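Local atomic coordinates of GH3 beta-N-acetylglucosaminidase (Paenibacillaceae, PDB entry 6K5J), a protein that hydrolyses terminal beta-linked N-acetyl-D-glucosamine residues, acting as a beta-N-acetylglucosaminidase of glycoside hydrolase family 3. Residues V454-F460 / S483-D489; G430-T434 / S461-A465; E370-L376 / I521-L527. All blocks are in the same frame, centred on the assembly; numbering follows the deposited sequence. Where two conformers were deposited one is given.

Interaction 1. Residues V454-F460 / S483-D489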
ATOM      1  N   VAL A 454      12.489  18.727  -3.998  1.00 19.84           N
ATOM      2  CA  VAL A 454      11.610  17.671  -3.518  1.00 19.28           C
ATOM      3  C   VAL A 454      12.427  16.383  -3.552  1.00 21.74           C
ATOM      4  O   VAL A 454      12.839  15.927  -4.623  1.00 20.43           O
ATOM      5  CB  VAL A 454      10.339  17.569  -4.367  1.00 21.20           C
ATOM      6  CG1 VAL A 454       9.475  16.425  -3.876  1.00 21.16           C
ATOM      7  CG2 VAL A 454       9.548  18.870  -4.298  1.00 19.50           C
ATOM      8  N   SER A 455      12.716  15.820  -2.379  1.00 19.12           N
ATOM      9  CA  SER A 455      13.457  14.570  -2.337  1.00 22.13           C
ATOM     10  C   SER A 455      12.493  13.383  -2.369  1.00 21.92           C
ATOM     11  O   SER A 455      11.308  13.494  -2.049  1.00 22.04           O
ATOM     12  CB  SER A 455      14.370  14.500  -1.103  1.00 20.41           C
ATOM     13  OG  SER A 455      13.647  14.353   0.110  1.00 22.28           O
ATOM     14  N   TYR A 456      13.017  12.239  -2.795  1.00 20.43           N
ATOM     15  CA  TYR A 456      12.202  11.037  -2.952  1.00 22.22           C
ATOM     16  C   TYR A 456      13.097   9.854  -2.589  1.00 21.29           C
ATOM     17  O   TYR A 456      13.884   9.387  -3.417  1.00 21.10           O
ATOM     18  CB  TYR A 456      11.648  10.940  -4.369  1.00 21.23           C
ATOM     19  CG  TYR A 456      10.655   9.818  -4.608  1.00 22.36           C
ATOM     20  CD1 TYR A 456      11.070   8.494  -4.655  1.00 24.33           C
ATOM     21  CD2 TYR A 456       9.305  10.087  -4.812  1.00 27.66           C
ATOM     22  CE1 TYR A 456      10.162   7.463  -4.879  1.00 27.55           C
ATOM     23  CE2 TYR A 456       8.397   9.061  -5.048  1.00 27.76           C
ATOM     24  CZ  TYR A 456       8.831   7.760  -5.081  1.00 25.99           C
ATOM     25  OH  TYR A 456       7.930   6.746  -5.315  1.00 29.23           O
ATOM     26  N   ASN A 457      12.997   9.409  -1.338  1.00 21.19           N
ATOM     27  CA  ASN A 457      13.856   8.359  -0.791  1.00 21.53           C
ATOM     28  C   ASN A 457      15.330   8.620  -1.112  1.00 23.08           C
ATOM     29  O   ASN A 457      16.072   7.726  -1.520  1.00 23.11           O
ATOM     30  CB  ASN A 457      13.411   6.979  -1.286  1.00 23.92           C
ATOM     31  CG  ASN A 457      12.167   6.486  -0.565  1.00 23.66           C
ATOM     32  OD1 ASN A 457      11.660   7.151   0.342  1.00 22.19           O
ATOM     33  ND2 ASN A 457      11.667   5.327  -0.966  1.00 24.92           N
ATOM     34  N   ALA A 458      15.753   9.870  -0.893  1.00 21.73           N
ATOM     35  CA  ALA A 458      17.170  10.223  -0.990  1.00 21.12           C
ATOM     36  C   ALA A 458      18.038   9.358  -0.079  1.00 25.96           C
ATOM     37  O   ALA A 458      19.223   9.139  -0.369  1.00 25.37           O
ATOM     38  CB  ALA A 458      17.358  11.704  -0.644  1.00 19.74           C
ATOM     39  N   ILE A 459      17.475   8.873   1.031  1.00 24.15           N
ATOM     40  CA  ILE A 459      18.198   7.970   1.921  1.00 23.73           C
ATOM     41  C   ILE A 459      18.604   6.671   1.223  1.00 27.31           C
ATOM     42  O   ILE A 459      19.571   6.022   1.637  1.00 30.00           O
ATOM     43  CB  ILE A 459      17.347   7.684   3.179  1.00 24.63           C
ATOM     44  CG1 ILE A 459      18.134   6.815   4.165  1.00 29.50           C
ATOM     45  CG2 ILE A 459      16.023   6.998   2.792  1.00 25.27           C
ATOM     46  CD1 ILE A 459      17.949   7.160   5.594  1.00 25.92           C
ATOM     47  N   PHE A 460      17.897   6.280   0.164  1.00 24.75           N
ATOM     48  CA  PHE A 460      18.220   5.094  -0.617  1.00 29.03           C
ATOM     49  C   PHE A 460      18.834   5.427  -1.977  1.00 30.48           C
ATOM     50  O   PHE A 460      19.009   4.524  -2.796  1.00 29.94           O
ATOM     51  CB  PHE A 460      16.965   4.242  -0.834  1.00 25.39           C
ATOM     52  CG  PHE A 460      16.339   3.719   0.437  1.00 27.62           C
ATOM     53  CD1 PHE A 460      17.113   3.402   1.544  1.00 31.24           C
ATOM     54  CD2 PHE A 460      14.966   3.527   0.510  1.00 26.85           C
ATOM     55  CE1 PHE A 460      16.527   2.907   2.711  1.00 28.74           C
ATOM     56  CE2 PHE A 460      14.369   3.032   1.663  1.00 26.12           C
ATOM     57  CZ  PHE A 460      15.153   2.717   2.770  1.00 27.29           C
ATOM     58  N   SER A 483      10.684  16.302   1.598  1.00 20.11           N
ATOM     59  CA  SER A 483      10.663  14.899   1.218  1.00 17.95           C
ATOM     60  C   SER A 483       9.249  14.508   0.818  1.00 20.51           C
ATOM     61  O   SER A 483       8.283  14.814   1.532  1.00 20.89           O
ATOM     62  CB  SER A 483      11.169  14.010   2.360  1.00 19.15           C
ATOM     63  OG  SER A 483      10.527  14.318   3.589  1.00 18.86           O
ATOM     64  N   ALA A 484       9.131  13.847  -0.332  1.00 18.88           N
ATOM     65  CA  ALA A 484       7.848  13.397  -0.861  1.00 20.69           C
ATOM     66  C   ALA A 484       7.723  11.879  -0.853  1.00 19.76           C
ATOM     67  O   ALA A 484       6.804  11.330  -1.477  1.00 18.53           O
ATOM     68  CB  ALA A 484       7.637  13.934  -2.280  1.00 17.78           C
ATOM     69  N   ARG A 485       8.642  11.183  -0.190  1.00 19.20           N
ATOM     70  CA  ARG A 485       8.345   9.821   0.218  1.00 19.11           C
ATOM     71  C   ARG A 485       8.820   9.634   1.660  1.00 17.37           C
ATOM     72  O   ARG A 485       8.285  10.301   2.551  1.00 18.53           O
ATOM     73  CB  ARG A 485       8.935   8.795  -0.757  1.00 20.97           C
ATOM     74  CG  ARG A 485       8.283   7.424  -0.543  1.00 20.69           C
ATOM     75  CD  ARG A 485       8.280   6.516  -1.769  1.00 23.27           C
ATOM     76  NE  ARG A 485       7.654   5.244  -1.403  1.00 21.75           N
ATOM     77  CZ  ARG A 485       6.884   4.504  -2.202  1.00 28.23           C
ATOM     78  NH1 ARG A 485       6.636   4.884  -3.451  1.00 26.25           N
ATOM     79  NH2 ARG A 485       6.360   3.373  -1.744  1.00 24.45           N
ATOM     80  N   ASN A 486       9.784   8.752   1.933  1.00 18.57           N
ATOM     81  CA  ASN A 486      10.140   8.512   3.331  1.00 18.82           C
ATOM     82  C   ASN A 486      10.707   9.787   3.952  1.00 20.05           C
ATOM     83  O   ASN A 486      11.544  10.458   3.337  1.00 22.86           O
ATOM     84  CB  ASN A 486      11.160   7.376   3.475  1.00 21.53           C
ATOM     85  CG  ASN A 486      10.557   6.004   3.195  1.00 23.34           C
ATOM     86  OD1 ASN A 486       9.367   5.877   2.914  1.00 22.03           O
ATOM     87  ND2 ASN A 486      11.388   4.972   3.260  1.00 22.61           N
ATOM     88  N   PRO A 487      10.294  10.141   5.177  1.00 18.01           N
ATOM     89  CA  PRO A 487      10.832  11.347   5.817  1.00 17.05           C
ATOM     90  C   PRO A 487      12.240  11.163   6.342  1.00 21.09           C
ATOM     91  O   PRO A 487      12.863  12.151   6.750  1.00 21.88           O
ATOM     92  CB  PRO A 487       9.848  11.598   6.966  1.00 18.61           C
ATOM     93  CG  PRO A 487       9.418  10.199   7.370  1.00 18.64           C
ATOM     94  CD  PRO A 487       9.323   9.442   6.039  1.00 20.17           C
ATOM     95  N   PHE A 488      12.767   9.939   6.314  1.00 18.08           N
ATOM     96  CA  PHE A 488      14.080   9.634   6.867  1.00 21.05           C
ATOM     97  C   PHE A 488      15.221  10.122   5.983  1.00 23.39           C
ATOM     98  O   PHE A 488      16.391   9.975   6.364  1.00 22.14           O
ATOM     99  CB  PHE A 488      14.158   8.123   7.121  1.00 21.66           C
ATOM    100  CG  PHE A 488      12.889   7.568   7.736  1.00 20.56           C
ATOM    101  CD1 PHE A 488      12.437   8.045   8.961  1.00 20.13           C
ATOM    102  CD2 PHE A 488      12.127   6.619   7.071  1.00 20.84           C
ATOM    103  CE1 PHE A 488      11.250   7.559   9.533  1.00 21.53           C
ATOM    104  CE2 PHE A 488      10.941   6.126   7.633  1.00 20.86           C
ATOM    105  CZ  PHE A 488      10.502   6.599   8.854  1.00 18.16           C
ATOM    106  N   ASP A 489      14.903  10.717   4.826  1.00 20.56           N
ATOM    107  CA  ASP A 489      15.914  11.364   3.996  1.00 22.16           C
ATOM    108  C   ASP A 489      16.782  12.321   4.800  1.00 21.14           C
ATOM    109  O   ASP A 489      17.978  12.467   4.521  1.00 21.56           O
ATOM    110  CB  ASP A 489      15.243  12.134   2.852  1.00 19.36           C
ATOM    111  CG  ASP A 489      14.747  11.235   1.746  1.00 22.86           C
ATOM    112  OD1 ASP A 489      14.859  10.003   1.874  1.00 23.74           O
ATOM    113  OD2 ASP A 489      14.230  11.773   0.741  1.00 24.02           O
TER
HETATM  114  O   HOH W   1      11.540  11.008   0.586  1.00 19.75           O
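Asp489 gathers three donors of 454-460 on one carboxylate. Ser455 OG gives its proton to Asp489 OD2 at 2.7 Å, using the anti lone pair of that oxygen. Ala458 N adds a weak bond to OD2, whereas Ile459 N binds Asp489 OD1 at 3.0 Å from above the carboxylate plane. Both amides belong to the 3-10 turn 458-460, which is thereby tied to the turn 487-489. With chi1 at -76°, the carboxylate lies beside its own backbone N and in front of these donors. A water completes the group: it donates to Asp489 OD2 and Asn486 O and accepts from Asn457 N and Arg485 N, so two backbone amides and a carbonyl that do not meet directly are all served.

The next acceptor is Asn457 OD1, which takes Asn486 N at 2.9 Å, the N-H arriving nearly end-on to the C=O. Between the strand ends, Ser455 O accepts Ala484 N at 2.8 Å in an almost straight bond. Ser483 OG turns instead to Phe500 O.

Arg485 runs its extended chain past Tyr456, with CB over the ring face, 4.2 Å from the centroid. Its guanidinium is held mainly elsewhere, by a salt bridge to Asp404 and a bond to Val403 O; the approach of NH1 to Tyr456 OH is less certain. Val454 CG1 and Ala484 CB press together tightly at 3.5 Å.

The contact lies at the C-terminal ends of two adjacent parallel strands, 450-455 and 478-483, which helix 462-472 connects as a beta-alpha-beta unit. That helix packs on Ser455 and Ala458, while strand 390-396 lies next to 450-455 and strand 499-501 next to 478-483.

Interaction 2. Residues G430-T434 / S461-A465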
ATOM      1  N   GLY A 430      15.601  12.249 -12.396  1.00 29.51           N
ATOM      2  CA  GLY A 430      15.349  10.904 -11.928  1.00 29.04           C
ATOM      3  C   GLY A 430      15.613  10.769 -10.442  1.00 29.73           C
ATOM      4  O   GLY A 430      16.426  11.492  -9.859  1.00 28.87           O
ATOM      5  N   VAL A 431      14.889   9.837  -9.820  1.00 26.33           N
ATOM      6  CA  VAL A 431      15.138   9.527  -8.413  1.00 27.35           C
ATOM      7  C   VAL A 431      16.585   9.105  -8.220  1.00 30.34           C
ATOM      8  O   VAL A 431      17.192   9.372  -7.174  1.00 27.16           O
ATOM      9  CB  VAL A 431      14.140   8.453  -7.938  1.00 27.37           C
ATOM     10  CG1 VAL A 431      14.573   7.836  -6.620  1.00 29.61           C
ATOM     11  CG2 VAL A 431      12.764   9.063  -7.808  1.00 22.93           C
ATOM     12  N   GLN A 432      17.164   8.451  -9.227  1.00 32.49           N
ATOM     13  CA  GLN A 432      18.608   8.299  -9.370  1.00 31.97           C
ATOM     14  C   GLN A 432      19.033   9.209 -10.519  1.00 32.69           C
ATOM     15  O   GLN A 432      19.035   8.789 -11.688  1.00 34.05           O
ATOM     16  CB  GLN A 432      18.986   6.843  -9.643  1.00 36.33           C
ATOM     17  CG  GLN A 432      18.450   5.873  -8.586  1.00 34.76           C
ATOM     18  CD  GLN A 432      18.468   4.435  -9.062  1.00 51.82           C
ATOM     19  OE1 GLN A 432      19.534   3.859  -9.286  1.00 59.40           O
ATOM     20  NE2 GLN A 432      17.287   3.848  -9.226  1.00 52.91           N
ATOM     21  N   PRO A 433      19.365  10.468 -10.249  1.00 33.72           N
ATOM     22  CA  PRO A 433      19.560  11.427 -11.340  1.00 34.53           C
ATOM     23  C   PRO A 433      20.798  11.103 -12.163  1.00 36.29           C
ATOM     24  O   PRO A 433      21.807  10.614 -11.652  1.00 35.07           O
ATOM     25  CB  PRO A 433      19.710  12.767 -10.611  1.00 29.85           C
ATOM     26  CG  PRO A 433      20.265  12.393  -9.272  1.00 32.38           C
ATOM     27  CD  PRO A 433      19.628  11.070  -8.927  1.00 31.17           C
ATOM     28  N   THR A 434      20.701  11.376 -13.461  1.00 37.67           N
ATOM     29  CA  THR A 434      21.841  11.207 -14.348  1.00 37.75           C
ATOM     30  C   THR A 434      22.904  12.270 -14.062  1.00 42.67           C
ATOM     31  O   THR A 434      22.653  13.284 -13.402  1.00 35.86           O
ATOM     32  CB  THR A 434      21.398  11.295 -15.807  1.00 39.64           C
ATOM     33  OG1 THR A 434      21.081  12.654 -16.118  1.00 37.56           O
ATOM     34  CG2 THR A 434      20.161  10.431 -16.049  1.00 36.35           C
ATOM     35  N   SER A 461      19.133   6.695  -2.264  1.00 26.35           N
ATOM     36  CA  SER A 461      19.616   7.084  -3.590  1.00 26.91           C
ATOM     37  C   SER A 461      20.808   8.015  -3.405  1.00 30.47           C
ATOM     38  O   SER A 461      20.646   9.239  -3.290  1.00 29.03           O
ATOM     39  CB  SER A 461      18.506   7.731  -4.419  1.00 29.47           C
ATOM     40  OG  SER A 461      19.013   8.238  -5.653  1.00 32.23           O
ATOM     41  N   PRO A 462      22.028   7.458  -3.375  1.00 35.70           N
ATOM     42  CA  PRO A 462      23.219   8.277  -3.074  1.00 30.01           C
ATOM     43  C   PRO A 462      23.437   9.463  -4.005  1.00 27.33           C
ATOM     44  O   PRO A 462      23.867  10.525  -3.536  1.00 32.74           O
ATOM     45  CB  PRO A 462      24.363   7.258  -3.185  1.00 37.26           C
ATOM     46  CG  PRO A 462      23.715   5.946  -2.823  1.00 37.28           C
ATOM     47  CD  PRO A 462      22.348   6.021  -3.452  1.00 35.65           C
ATOM     48  N   ASP A 463      23.177   9.320  -5.309  1.00 31.19           N
ATOM     49  CA  ASP A 463      23.401  10.444  -6.219  1.00 32.89           C
ATOM     50  C   ASP A 463      22.399  11.566  -5.982  1.00 32.27           C
ATOM     51  O   ASP A 463      22.724  12.745  -6.183  1.00 27.07           O
ATOM     52  CB  ASP A 463      23.331   9.982  -7.677  1.00 35.10           C
ATOM     53  CG  ASP A 463      24.420   8.985  -8.028  1.00 37.90           C
ATOM     54  OD1 ASP A 463      25.485   9.013  -7.380  1.00 33.09           O
ATOM     55  OD2 ASP A 463      24.200   8.174  -8.950  1.00 37.00           O
ATOM     56  N   GLN A 464      21.173  11.217  -5.577  1.00 29.57           N
ATOM     57  CA  GLN A 464      20.205  12.232  -5.186  1.00 28.05           C
ATOM     58  C   GLN A 464      20.661  12.959  -3.928  1.00 26.61           C
ATOM     59  O   GLN A 464      20.624  14.193  -3.863  1.00 25.49           O
ATOM     60  CB  GLN A 464      18.830  11.595  -4.968  1.00 27.72           C
ATOM     61  CG  GLN A 464      17.718  12.604  -4.761  1.00 25.72           C
ATOM     62  CD  GLN A 464      16.403  11.965  -4.321  1.00 25.63           C
ATOM     63  OE1 GLN A 464      15.654  12.564  -3.564  1.00 24.56           O
ATOM     64  NE2 GLN A 464      16.131  10.745  -4.788  1.00 22.69           N
ATOM     65  N   ALA A 465      21.093  12.208  -2.909  1.00 23.65           N
ATOM     66  CA  ALA A 465      21.506  12.842  -1.661  1.00 27.08           C
ATOM     67  C   ALA A 465      22.739  13.711  -1.868  1.00 28.33           C
ATOM     68  O   ALA A 465      22.865  14.782  -1.261  1.00 28.70           O
ATOM     69  CB  ALA A 465      21.764  11.785  -0.584  1.00 25.11           C
TER
HETATM   70  O   HOH W   2      21.922   8.179 -10.271  1.00 42.40           O
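Ser461 OG donates to Val431 O at 2.6 Å, a short bond that joins the N-cap residue of helix 462-472 to the loop after strand 424-430. With chi1 at 174°, the hydroxyl stands opposite the backbone N of Ser461 and points at the Val431 carbonyl, meeting it somewhat tilted from the carbonyl plane.

In the first turn of the helix, Asp463 brings its CB to 4.1 Å from Pro433 CD, and its carboxylate reaches the loop through a water that donates to both Asp463 OD2 and Pro433 O.

Gln464 then supplies the second donor for Val431 O: its NE2 lies 3.0 Å away, in the carbonyl plane and on a lone pair, so a single loop carbonyl is gripped by two side chains of the helix start. Pro433 CD packs against the first atoms of Gln464, 3.7 Å from its N, while the side chain, extended beyond CG, carries NE2 to Val431, near CG1. The other end of the amide, OE1, accepts Tyr456 N. With an alanine here, Tyr456 N is likely to be left without its acceptor and Val431 O with Ser461 OG as its one donor from the helix start.

The loop 430-434 leads from edge strand 424-430 into helix 435-447, and Val431 makes a backbone hydrogen bond with Glu396 at the end of strand 390-396, so the start of helix 462-472 is joined to the edge of the sheet.

Interaction 3. Residues E370-L376 / I521-L527; sequences EKSITLL and IAVQGTL
Val523 faces Ile373 and Leu375 in a small apolar patch where the C-terminal tail crosses the junction between helix 359-372 and edge strand 374-377 of the mixed, mostly parallel sheet of the C-terminal alpha/beta domain. In the conformer described, Val523 CG1 comes to 4.2 Å from Ile373 CG2, the two side chains crossing at about a right angle; as Val523 was modelled in two conformers, this pairing is less certain. Helix 507-517 flanks the patch through Ala512 and Val516.

Apolar contacts also form toward both ends of the segments. At one, Ile521 CD1 rests against the aliphatic part of Glu370, 3.9 Å from CG, while the carboxylate of Glu370 extends away to a salt bridge with Arg511. At the other, Leu376 CD2 meets Leu527 CD1, and the methyl of Thr374 packs over the backbone of the tail, CG2 lying 3.6 Å from Leu527 N.

Between them the two segments touch backbone to backbone at Gly525. The direction a CB would take from this glycine leads into Ser372 O, Ile373 O and Thr374 OG1, and the bare CA instead makes a CA-H...O contact of 3.4 Å with Ser372 O. That carbonyl is also bound in its plane by Thr374 OG1 at 2.8 Å, a hydroxyl that bonds Tyr503 OH as well. With chi1 at -56°, OG1 lies beside the backbone N of Thr374, turned back toward Ser372 O.

Gly525 N reaches Ile373 O at 3.0 Å, from 37° above the carbonyl plane. Around this single direct hydrogen bond lie bridging waters. One links Leu375 N to Gly525 O. Another donates to Glu370 O and to Ile373 O and accepts from Gln524 N, which lies 2.7 Å from it.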
ATOM      1  N   GLU A 370      -3.274  19.390   4.438  1.00 18.87           N
ATOM      2  CA  GLU A 370      -2.873  20.614   5.139  1.00 21.12           C
ATOM      3  C   GLU A 370      -2.455  20.327   6.578  1.00 18.82           C
ATOM      4  O   GLU A 370      -1.598  21.030   7.125  1.00 20.09           O
ATOM      5  CB  GLU A 370      -4.006  21.648   5.122  1.00 19.66           C
ATOM      6  CG  GLU A 370      -4.344  22.190   3.723  1.00 19.99           C
ATOM      7  CD  GLU A 370      -5.435  23.260   3.739  1.00 25.99           C
ATOM      8  OE1 GLU A 370      -5.786  23.753   4.830  1.00 23.94           O
ATOM      9  OE2 GLU A 370      -5.942  23.603   2.653  1.00 26.94           O
ATOM     10  N   LYS A 371      -3.055  19.314   7.211  1.00 18.42           N
ATOM     11  CA  LYS A 371      -2.708  18.960   8.583  1.00 19.65           C
ATOM     12  C   LYS A 371      -1.480  18.062   8.678  1.00 19.21           C
ATOM     13  O   LYS A 371      -0.977  17.845   9.785  1.00 20.22           O
ATOM     14  CB  LYS A 371      -3.895  18.254   9.268  1.00 24.06           C
ATOM     15  CG  LYS A 371      -5.068  19.164   9.614  1.00 24.17           C
ATOM     16  CD  LYS A 371      -6.224  18.384  10.276  1.00 35.42           C
ATOM     17  CE  LYS A 371      -6.034  18.227  11.789  1.00 44.67           C
ATOM     18  NZ  LYS A 371      -7.014  17.263  12.413  1.00 41.59           N
ATOM     19  N   SER A 372      -0.985  17.552   7.554  1.00 17.78           N
ATOM     20  CA  SER A 372       0.037  16.514   7.520  1.00 19.30           C
ATOM     21  C   SER A 372       1.458  17.059   7.371  1.00 19.46           C
ATOM     22  O   SER A 372       2.378  16.541   8.014  1.00 17.22           O
ATOM     23  CB  SER A 372      -0.285  15.537   6.370  1.00 16.14           C
ATOM     24  OG  SER A 372       0.655  14.486   6.273  1.00 23.30           O
ATOM     25  N   ILE A 373       1.659  18.106   6.558  1.00 18.69           N
ATOM     26  CA  ILE A 373       3.005  18.617   6.289  1.00 18.56           C
ATOM     27  C   ILE A 373       3.730  18.906   7.593  1.00 18.44           C
ATOM     28  O   ILE A 373       3.194  19.563   8.493  1.00 19.88           O
ATOM     29  CB  ILE A 373       2.948  19.883   5.413  1.00 18.06           C
ATOM     30  CG1 ILE A 373       2.088  19.639   4.156  1.00 17.22           C
ATOM     31  CG2 ILE A 373       4.378  20.332   5.079  1.00 17.57           C
ATOM     32  CD1 ILE A 373       2.628  18.551   3.217  1.00 18.79           C
ATOM     33  N   THR A 374       4.972  18.433   7.682  1.00 15.93           N
ATOM     34  CA  THR A 374       5.750  18.449   8.911  1.00 19.91           C
ATOM     35  C   THR A 374       7.072  19.167   8.677  1.00 19.50           C
ATOM     36  O   THR A 374       7.693  19.006   7.628  1.00 20.63           O
ATOM     37  CB  THR A 374       5.994  17.010   9.379  1.00 19.49           C
ATOM     38  OG1 THR A 374       4.724  16.359   9.532  1.00 19.40           O
ATOM     39  CG2 THR A 374       6.758  16.977  10.696  1.00 18.81           C
ATOM     40  N   LEU A 375       7.492  19.974   9.645  1.00 20.37           N
ATOM     41  CA  LEU A 375       8.779  20.657   9.594  1.00 21.60           C
ATOM     42  C   LEU A 375       9.716  19.963  10.571  1.00 21.25           C
ATOM     43  O   LEU A 375       9.471  19.974  11.779  1.00 21.25           O
ATOM     44  CB  LEU A 375       8.637  22.142   9.944  1.00 23.48           C
ATOM     45  CG  LEU A 375       9.926  22.992   9.967  1.00 25.02           C
ATOM     46  CD1 LEU A 375      10.728  22.835   8.672  1.00 21.25           C
ATOM     47  CD2 LEU A 375       9.598  24.456  10.204  1.00 26.93           C
ATOM     48  N   LEU A 376      10.780  19.357  10.057  1.00 19.79           N
ATOM     49  CA  LEU A 376      11.717  18.630  10.903  1.00 20.26           C
ATOM     50  C   LEU A 376      12.930  19.455  11.298  1.00 25.07           C
ATOM     51  O   LEU A 376      13.527  19.199  12.349  1.00 25.58           O
ATOM     52  CB  LEU A 376      12.198  17.354  10.196  1.00 22.77           C
ATOM     53  CG  LEU A 376      11.266  16.139  10.187  1.00 27.98           C
ATOM     54  CD1 LEU A 376      10.134  16.352   9.226  1.00 28.46           C
ATOM     55  CD2 LEU A 376      12.051  14.889   9.781  1.00 25.47           C
ATOM     56  N   ILE A 521      -0.407  28.737   5.021  1.00 17.96           N
ATOM     57  CA  ILE A 521      -0.835  27.956   6.176  1.00 19.27           C
ATOM     58  C   ILE A 521       0.380  27.657   7.039  1.00 21.63           C
ATOM     59  O   ILE A 521       1.525  27.692   6.583  1.00 17.96           O
ATOM     60  CB  ILE A 521      -1.549  26.642   5.779  1.00 17.09           C
ATOM     61  CG1 ILE A 521      -0.579  25.686   5.058  1.00 17.77           C
ATOM     62  CG2 ILE A 521      -2.769  26.928   4.886  1.00 19.20           C
ATOM     63  CD1 ILE A 521      -1.271  24.354   4.580  1.00 19.81           C
ATOM     64  N   ALA A 522       0.118  27.381   8.308  1.00 17.62           N
ATOM     65  CA  ALA A 522       1.165  26.988   9.232  1.00 20.86           C
ATOM     66  C   ALA A 522       1.351  25.476   9.190  1.00 23.90           C
ATOM     67  O   ALA A 522       0.450  24.725   8.809  1.00 22.96           O
ATOM     68  CB  ALA A 522       0.820  27.425  10.660  1.00 22.23           C
ATOM     69  N   VAL A 523       2.533  25.029   9.609  1.00 22.51           N
ATOM     70  CA  VAL A 523       2.768  23.594   9.702  0.50 24.25           C
ATOM     71  C   VAL A 523       2.057  23.058  10.935  1.00 23.87           C
ATOM     72  O   VAL A 523       2.136  23.630  12.029  1.00 22.00           O
ATOM     73  CB  VAL A 523       4.270  23.265   9.739  0.50 24.22           C
ATOM     74  CG1 VAL A 523       4.763  22.884   8.341  0.50 23.66           C
ATOM     75  CG2 VAL A 523       5.064  24.413  10.300  0.50 24.98           C
ATOM     76  N   GLN A 524       1.328  21.962  10.749  1.00 22.82           N
ATOM     77  CA  GLN A 524       0.636  21.311  11.856  1.00 22.27           C
ATOM     78  C   GLN A 524       1.047  19.861  12.052  1.00 22.39           C
ATOM     79  O   GLN A 524       0.706  19.279  13.087  1.00 19.42           O
ATOM     80  CB  GLN A 524      -0.887  21.357  11.653  1.00 24.60           C
ATOM     81  CG  GLN A 524      -1.512  22.764  11.613  1.00 23.34           C
ATOM     82  CD  GLN A 524      -3.021  22.701  11.402  1.00 25.52           C
ATOM     83  OE1 GLN A 524      -3.522  23.039  10.334  1.00 25.98           O
ATOM     84  NE2 GLN A 524      -3.744  22.251  12.416  1.00 21.00           N
ATOM     85  N   GLY A 525       1.763  19.266  11.106  1.00 20.15           N
ATOM     86  CA  GLY A 525       2.043  17.848  11.183  1.00 19.60           C
ATOM     87  C   GLY A 525       3.066  17.534  12.251  1.00 20.78           C
ATOM     88  O   GLY A 525       3.872  18.375  12.647  1.00 20.14           O
ATOM     89  N   THR A 526       3.033  16.293  12.720  1.00 19.78           N
ATOM     90  CA  THR A 526       4.000  15.790  13.686  1.00 22.42           C
ATOM     91  C   THR A 526       4.628  14.527  13.119  1.00 22.32           C
ATOM     92  O   THR A 526       3.906  13.616  12.710  1.00 21.41           O
ATOM     93  CB  THR A 526       3.315  15.490  15.026  1.00 27.69           C
ATOM     94  OG1 THR A 526       2.932  16.725  15.648  1.00 30.33           O
ATOM     95  CG2 THR A 526       4.248  14.726  15.956  1.00 27.33           C
ATOM     96  N   LEU A 527       5.957  14.464  13.096  1.00 20.23           N
ATOM     97  CA  LEU A 527       6.640  13.285  12.577  1.00 17.80           C
ATOM     98  C   LEU A 527       6.129  12.021  13.275  1.00 19.84           C
ATOM     99  O   LEU A 527       6.260  11.905  14.504  1.00 18.29           O
ATOM    100  CB  LEU A 527       8.143  13.427  12.790  1.00 19.49           C
ATOM    101  CG  LEU A 527       9.012  12.262  12.331  1.00 21.48           C
ATOM    102  CD1 LEU A 527       9.063  12.195  10.815  1.00 22.66           C
ATOM    103  CD2 LEU A 527      10.421  12.393  12.930  1.00 23.19           C
TER
HETATM  104  O   HOH W   3      -1.852  23.714   8.076  1.00 20.51           O
HETATM  105  O   HOH W   4       0.886  21.027   8.236  1.00 21.46           O
HETATM  106  O   HOH W   5       5.873  20.206  11.993  1.00 25.32           O

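In the fold
Interactions 1 and 2 interleave along the chain, segment 454-460 running directly into 461-465, and they meet where Gln464 OE1 receives Tyr456 N. Interaction 1 is buried at the ends of two central strands and relies on a carboxylate and a bridging water, whereas interaction 2, partly buried at the sheet's edge, relies on one shared carbonyl. Interaction 3 lies at the opposite edge strand, also partly buried, and combines apolar contacts with one direct backbone hydrogen bond and several bridging waters. Its centre is about 16 Å from that of interaction 1, which it touches through Pro487 against Leu527 and Leu376; it does not touch interaction 2. Along the chain, the loop closed by interaction 3 encloses both others.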